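Local structure of Lin0012 protein (Listeria innocua, 3K17) at residues K10-L15 with L32-R37; S120-V125 with A165-G170; F215-T220 with L347-G352. The protein probably phosphorylates phosphomevalonate with ATP in the mevalonate route to isopentenyl diphosphate, as a member of the GHMP kinase family. All coordinates share one frame; numbering follows the deposited sequence.

Contact 1. Residues K10-L15 with L32-R37; sequences KIPGKL and LTAVNR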
# COMPACT_ATOMS: atom_id res chain seq x y z
N LYS A 10 -22.88 24.06 27.13
CA LYS A 10 -23.74 24.31 25.99
C LYS A 10 -23.11 25.40 25.15
O LYS A 10 -22.94 26.53 25.61
CB LYS A 10 -25.15 24.72 26.42
CG LYS A 10 -25.84 23.70 27.30
CD LYS A 10 -27.25 24.15 27.66
CE LYS A 10 -28.28 23.52 26.75
NZ LYS A 10 -28.30 22.03 26.89
N ILE A 11 -22.77 25.05 23.91
CA ILE A 11 -22.16 25.97 22.97
C ILE A 11 -23.17 26.29 21.89
O ILE A 11 -23.74 25.39 21.24
CB ILE A 11 -20.90 25.36 22.32
CG1 ILE A 11 -19.91 24.92 23.40
CG2 ILE A 11 -20.25 26.36 21.39
CD1 ILE A 11 -19.53 26.03 24.41
N PRO A 12 -23.43 27.59 21.68
CA PRO A 12 -24.38 28.03 20.67
C PRO A 12 -23.82 27.90 19.26
O PRO A 12 -22.60 27.92 19.07
CB PRO A 12 -24.63 29.48 21.05
CG PRO A 12 -23.25 29.92 21.51
CD PRO A 12 -22.81 28.74 22.37
N GLY A 13 -24.71 27.75 18.29
CA GLY A 13 -24.30 27.66 16.90
C GLY A 13 -24.00 29.08 16.44
O GLY A 13 -24.17 30.02 17.21
N LYS A 14 -23.56 29.24 15.19
CA LYS A 14 -23.21 30.57 14.69
C LYS A 14 -23.78 30.86 13.32
O LYS A 14 -24.11 29.96 12.56
CB LYS A 14 -21.69 30.70 14.61
CG LYS A 14 -21.05 29.81 13.52
CD LYS A 14 -20.89 30.54 12.17
CE LYS A 14 -20.83 29.56 10.99
NZ LYS A 14 -22.20 29.03 10.65
N LEU A 15 -23.87 32.15 13.01
CA LEU A 15 -24.35 32.62 11.73
C LEU A 15 -23.59 33.86 11.32
O LEU A 15 -23.56 34.84 12.07
CB LEU A 15 -25.85 32.96 11.80
CG LEU A 15 -26.83 31.79 11.69
CD1 LEU A 15 -28.25 32.28 11.92
CD2 LEU A 15 -26.69 31.15 10.30
N LEU A 32 -20.83 38.44 13.30
CA LEU A 32 -21.49 37.15 13.51
C LEU A 32 -22.34 37.19 14.75
O LEU A 32 -22.10 37.98 15.66
CB LEU A 32 -20.48 36.01 13.69
CG LEU A 32 -19.48 35.63 12.60
CD1 LEU A 32 -18.10 36.14 13.00
CD2 LEU A 32 -19.45 34.09 12.46
N THR A 33 -23.35 36.33 14.77
CA THR A 33 -24.18 36.22 15.95
C THR A 33 -24.29 34.74 16.27
O THR A 33 -24.33 33.89 15.37
CB THR A 33 -25.61 36.78 15.74
OG1 THR A 33 -26.36 36.58 16.95
CG2 THR A 33 -26.34 36.05 14.62
N ALA A 34 -24.30 34.42 17.56
CA ALA A 34 -24.46 33.04 17.99
C ALA A 34 -25.98 32.84 17.98
O ALA A 34 -26.74 33.81 18.05
CB ALA A 34 -23.90 32.86 19.40
N VAL A 35 -26.43 31.59 17.87
CA VAL A 35 -27.87 31.32 17.83
C VAL A 35 -28.33 30.46 19.00
O VAL A 35 -27.53 29.77 19.64
CB VAL A 35 -28.29 30.64 16.50
CG1 VAL A 35 -27.75 31.43 15.31
CG2 VAL A 35 -27.76 29.22 16.45
N ASN A 36 -29.63 30.51 19.26
CA ASN A 36 -30.25 29.76 20.34
C ASN A 36 -30.43 28.26 20.05
O ASN A 36 -31.46 27.67 20.38
CB ASN A 36 -31.60 30.40 20.67
CG ASN A 36 -32.52 30.48 19.46
OD1 ASN A 36 -32.11 30.92 18.38
ND2 ASN A 36 -33.76 30.07 19.64
N ARG A 37 -29.42 27.64 19.44
CA ARG A 37 -29.43 26.20 19.13
C ARG A 37 -28.04 25.76 19.54
O ARG A 37 -27.04 26.36 19.15
CB ARG A 37 -29.72 25.98 17.64
CG ARG A 37 -31.15 26.41 17.30
CD ARG A 37 -31.44 26.54 15.82
NE ARG A 37 -32.70 27.27 15.65
CZ ARG A 37 -33.91 26.77 15.89
NH1 ARG A 37 -34.05 25.51 16.28
NH2 ARG A 37 -34.97 27.55 15.79

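Contact 2. Residues S120-V125 with A165-G170; sequences SAAATV and ASCMYG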
# COMPACT_ATOMS: atom_id res chain seq x y z
N SER A 120 -18.83 22.01 13.27
CA SER A 120 -17.45 21.69 13.63
C SER A 120 -16.85 22.67 14.64
O SER A 120 -16.16 22.26 15.57
CB SER A 120 -16.57 21.60 12.37
OG SER A 120 -16.48 22.85 11.68
N ALA A 121 -17.11 23.95 14.46
CA ALA A 121 -16.59 24.95 15.39
C ALA A 121 -17.22 24.77 16.77
O ALA A 121 -16.52 24.76 17.79
CB ALA A 121 -16.89 26.34 14.86
N ALA A 122 -18.54 24.60 16.81
CA ALA A 122 -19.24 24.45 18.08
C ALA A 122 -18.75 23.24 18.87
O ALA A 122 -18.60 23.30 20.10
CB ALA A 122 -20.74 24.36 17.84
N ALA A 123 -18.50 22.14 18.17
CA ALA A 123 -18.02 20.94 18.83
C ALA A 123 -16.62 21.19 19.39
O ALA A 123 -16.31 20.82 20.53
CB ALA A 123 -17.99 19.76 17.84
N THR A 124 -15.78 21.81 18.58
CA THR A 124 -14.42 22.12 19.01
C THR A 124 -14.45 22.99 20.28
O THR A 124 -13.77 22.71 21.27
CB THR A 124 -13.67 22.88 17.90
OG1 THR A 124 -13.60 22.06 16.73
CG2 THR A 124 -12.26 23.23 18.35
N VAL A 125 -15.26 24.04 20.25
CA VAL A 125 -15.38 24.96 21.39
C VAL A 125 -15.94 24.25 22.63
O VAL A 125 -15.54 24.56 23.75
CB VAL A 125 -16.26 26.18 21.02
CG1 VAL A 125 -16.62 27.01 22.26
CG2 VAL A 125 -15.51 27.07 20.02
N ALA A 165 -14.85 31.86 17.00
CA ALA A 165 -15.01 33.04 17.86
C ALA A 165 -16.45 33.22 18.33
O ALA A 165 -16.71 33.43 19.52
CB ALA A 165 -14.54 34.29 17.12
N SER A 166 -17.38 33.13 17.38
CA SER A 166 -18.79 33.31 17.68
C SER A 166 -19.31 32.25 18.65
O SER A 166 -20.04 32.58 19.58
CB SER A 166 -19.60 33.29 16.38
OG SER A 166 -20.98 33.39 16.65
N CYS A 167 -18.93 30.99 18.44
CA CYS A 167 -19.38 29.91 19.32
C CYS A 167 -18.80 30.07 20.73
O CYS A 167 -19.47 29.81 21.73
CB CYS A 167 -18.96 28.55 18.75
SG CYS A 167 -19.78 28.16 17.18
N MSE A 168 -17.56 30.52 20.80
CA MSE A 168 -16.87 30.72 22.08
C MSE A 168 -17.40 31.92 22.88
O MSE A 168 -17.66 31.81 24.08
CB MSE A 168 -15.37 30.90 21.81
CG MSE A 168 -14.52 31.22 23.03
SE MSE A 168 -14.37 29.71 24.22
CE MSE A 168 -13.06 28.68 23.19
N TYR A 169 -17.57 33.05 22.20
CA TYR A 169 -18.02 34.29 22.84
C TYR A 169 -19.52 34.49 23.00
O TYR A 169 -19.96 35.20 23.91
CB TYR A 169 -17.44 35.50 22.09
CG TYR A 169 -15.97 35.73 22.35
CD1 TYR A 169 -15.02 34.77 22.00
CD2 TYR A 169 -15.54 36.89 22.99
CE1 TYR A 169 -13.68 34.95 22.30
CE2 TYR A 169 -14.19 37.08 23.30
CZ TYR A 169 -13.27 36.11 22.95
OH TYR A 169 -11.94 36.28 23.28
N GLY A 170 -20.31 33.86 22.14
CA GLY A 170 -21.75 34.04 22.22
C GLY A 170 -22.13 35.45 21.77
O GLY A 170 -21.28 36.21 21.30

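Contact 3. Residues F215-T220 with L347-G352; sequences FSVGWT and LPFHTG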
# COMPACT_ATOMS: atom_id res chain seq x y z
N PHE A 215 -34.40 40.08 13.85
CA PHE A 215 -33.52 39.22 13.06
C PHE A 215 -34.24 37.91 12.73
O PHE A 215 -34.71 37.22 13.64
CB PHE A 215 -32.25 38.92 13.85
CG PHE A 215 -31.17 38.23 13.06
CD1 PHE A 215 -30.54 38.88 12.01
CD2 PHE A 215 -30.75 36.94 13.40
CE1 PHE A 215 -29.49 38.27 11.32
CE2 PHE A 215 -29.70 36.33 12.72
CZ PHE A 215 -29.07 36.99 11.68
N SER A 216 -34.33 37.57 11.45
CA SER A 216 -35.00 36.35 11.04
C SER A 216 -34.03 35.35 10.40
O SER A 216 -33.16 35.73 9.62
CB SER A 216 -36.13 36.67 10.06
OG SER A 216 -37.16 37.41 10.69
N VAL A 217 -34.19 34.07 10.74
CA VAL A 217 -33.34 33.02 10.21
C VAL A 217 -34.16 32.02 9.39
O VAL A 217 -35.17 31.51 9.87
CB VAL A 217 -32.61 32.25 11.35
CG1 VAL A 217 -31.68 31.17 10.76
CG2 VAL A 217 -31.81 33.22 12.21
N GLY A 218 -33.74 31.77 8.16
CA GLY A 218 -34.46 30.83 7.31
C GLY A 218 -33.55 29.79 6.66
O GLY A 218 -32.62 30.14 5.95
N TRP A 219 -33.83 28.51 6.92
CA TRP A 219 -33.04 27.42 6.36
C TRP A 219 -33.57 27.03 4.98
O TRP A 219 -34.74 26.71 4.83
CB TRP A 219 -33.10 26.20 7.29
CG TRP A 219 -32.26 25.05 6.83
CD1 TRP A 219 -30.93 25.07 6.52
CD2 TRP A 219 -32.67 23.68 6.72
NE1 TRP A 219 -30.49 23.80 6.23
CE2 TRP A 219 -31.53 22.92 6.35
CE3 TRP A 219 -33.89 23.01 6.92
CZ2 TRP A 219 -31.58 21.53 6.16
CZ3 TRP A 219 -33.94 21.62 6.74
CH2 TRP A 219 -32.78 20.90 6.36
N THR A 220 -32.70 27.06 3.97
CA THR A 220 -33.10 26.75 2.61
C THR A 220 -33.28 25.25 2.38
O THR A 220 -33.71 24.85 1.30
CB THR A 220 -32.09 27.27 1.59
OG1 THR A 220 -30.85 26.58 1.76
CG2 THR A 220 -31.87 28.76 1.77
N LEU A 347 -36.36 29.35 11.46
CA LEU A 347 -35.70 28.89 12.68
C LEU A 347 -35.82 30.00 13.73
O LEU A 347 -35.00 30.93 13.76
CB LEU A 347 -34.22 28.55 12.42
CG LEU A 347 -33.91 27.47 11.37
CD1 LEU A 347 -32.41 27.17 11.35
CD2 LEU A 347 -34.67 26.20 11.71
N PRO A 348 -36.87 29.95 14.58
CA PRO A 348 -37.09 30.95 15.63
C PRO A 348 -35.75 31.32 16.28
O PRO A 348 -35.01 30.46 16.74
CB PRO A 348 -38.04 30.24 16.58
CG PRO A 348 -38.94 29.48 15.59
CD PRO A 348 -37.94 28.92 14.60
N PHE A 349 -35.46 32.62 16.32
CA PHE A 349 -34.19 33.09 16.82
C PHE A 349 -34.17 34.07 18.00
O PHE A 349 -35.05 34.89 18.17
CB PHE A 349 -33.43 33.75 15.66
CG PHE A 349 -32.19 34.53 16.08
CD1 PHE A 349 -30.93 33.95 16.02
CD2 PHE A 349 -32.30 35.85 16.53
CE1 PHE A 349 -29.79 34.66 16.41
CE2 PHE A 349 -31.17 36.57 16.93
CZ PHE A 349 -29.91 35.98 16.87
N HIS A 350 -33.13 33.92 18.80
CA HIS A 350 -32.80 34.83 19.89
C HIS A 350 -31.32 34.53 20.14
O HIS A 350 -30.87 33.39 20.01
CB HIS A 350 -33.72 34.72 21.15
CG HIS A 350 -33.76 33.39 21.82
ND1 HIS A 350 -34.72 32.44 21.53
CD2 HIS A 350 -33.04 32.88 22.85
CE1 HIS A 350 -34.59 31.41 22.35
NE2 HIS A 350 -33.58 31.66 23.16
N THR A 351 -30.56 35.58 20.42
CA THR A 351 -29.12 35.47 20.61
C THR A 351 -28.65 34.32 21.49
O THR A 351 -29.10 34.16 22.61
CB THR A 351 -28.55 36.79 21.17
OG1 THR A 351 -29.08 37.88 20.41
CG2 THR A 351 -27.03 36.80 21.04
N GLY A 352 -27.73 33.51 20.96
CA GLY A 352 -27.21 32.39 21.72
C GLY A 352 -26.16 32.80 22.75
O GLY A 352 -25.43 33.77 22.54
O HOH W 1 -35.67 33.56 13.02

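Contact 1. Residues K10-L15 with L32-R37
Leu15 and Val35 meet because each turns a branch away from its own carbonyl carbon: Leu15 CG (chi1 -81°) and Val35 CG1 (chi1 -51°) both lie beside the backbone N, and the two side chains cross at about a right angle, Leu15 CD1 3.5 Å from Val35 CG1. Lys14 and Ala34 point to the opposite face of the sheet; the bent Lys14 chain lays CD against Leu32 CD2 at 3.8 Å, while Pro12 CG touches Ala34 CB at 3.7 Å. Strands 7-18 and 29-35 form the antiparallel hairpin that opens the GHMP kinase fold. Leu15 and Thr33 are a hydrogen-bonded pair, with Leu15 N to Thr33 O at 3.0 Å and Thr33 N to Leu15 O at 3.1 Å; Lys14 and Ala34 form the next, non-hydrogen-bonded pair. Farther on the regular pattern breaks: Val35 N reaches Gly13 O (2.8 Å) from above the carbonyl plane, and Gly13 N takes Arg37 O (2.8 Å), past the corner at Asn36. Ile11 packs on both helices 119-135 and 162-169, Lys14 on the latter, whereas Thr33 touches Phe349. Four backbone hydrogen bonds satisfy polar groups inside this buried contact, which leaves its side chains to meet through carbon alone.

Contact 2. Residues S120-V125 with A165-G170
Helices 119-135 and 162-169 pass with their local axes 8.8 Å apart at an angle of 44°, close enough for Ala122 and Cys167 to bring their CA atoms within 5.6 Å. The alanines at 121 and 122 are consistent with so close a pass. Cys167 points its thiol toward the first helix, and SG settles over the backbone there, 3.8 Å from Ala122 N, with the methyl groups of Ala121 and Ala122 also touching the sulfur. One turn on, Val125 sets its two branches against successive residues of the second helix. Its CG1, anti to the backbone N (chi1 169°), lies 3.7 Å from Met168 CA, while CG2 packs on Cys167 CB at 4.0 Å. The selenomethionine at Met168 bends at chi2 and chi3, folding its selenium back to 4.0 Å from Val125 CG1, with CE also close to that methyl. Both helices belong to the N-terminal part of the GHMP kinase fold, where they lie against the mixed sheet; Ile11 of strand 7-18 touches Ala122, Val125 and Cys167. No hydrogen bond crosses between the two segments. Gly170, the first residue after helix 162-169, leaves helical geometry with a positive phi of 71°.

Contact 3. Residues F215-T220 with L347-G352
Phe215 drives the edge of its ring into a face of Phe349, and this T-shaped pair is the tightly packed end of the contact. The ring planes stand at 67° with centroids 4.8 Å apart, and Phe215 CD2 sits over the centre of the Phe349 ring, its nearest carbon being Phe349 CE2 at 3.6 Å. Phe215 sends CG anti to the backbone N (chi1 -171°), and Phe349 does likewise, which carries each ring toward the opposite segment. Beside them Val217 divides its branches: CG2 packs on Phe349 CB at 3.8 Å, and CG1 on Leu347 CB at 4.0 Å. Strand 214-219 lies within a four-stranded antiparallel sheet, next to the short outer strand 345-346, and residues 347-352 carry the chain from that edge back toward the mixed sheet. The pairing persists for one more bond, Leu347 N to Val217 O at 2.9 Å and nearly straight at 172°. Beyond it the two segments separate and a water takes over, accepting from Val217 N and donating to Leu347 O, each at 2.8 Å. This water-mediated link is the looser part; Pro348 and His350, both exposed, turn away from strand 214-219. Phe215 also meets the rings of Trp172 and Phe325, and Phe349 touches Thr33 and Val35 of strand 29-35, which belongs to the mixed sheet.

Overall arrangement
Contacts 1 and 2 lie deep in the chain, their centres about 8 Å apart, and share one layered core: the hairpin of contact 1 receives the helices of contact 2, with Ser166 and Cys167 resting on Ile11, Pro12 and Lys14. Their chemistry differs accordingly, the strands joined by backbone hydrogen bonds and the helices by apolar packing alone. Contact 3 sits farther out, about 15 Å from the chain centre, and combines an edge-to-face aromatic pair with a water bridge; its touching residues are mostly buried, though the loop has exposed members. It meets contact 1 through hydrogen bonds of Asn36 and Ala34 and a weak one from Arg37, but makes no touch with contact 2, whose centre is about 17 Å away.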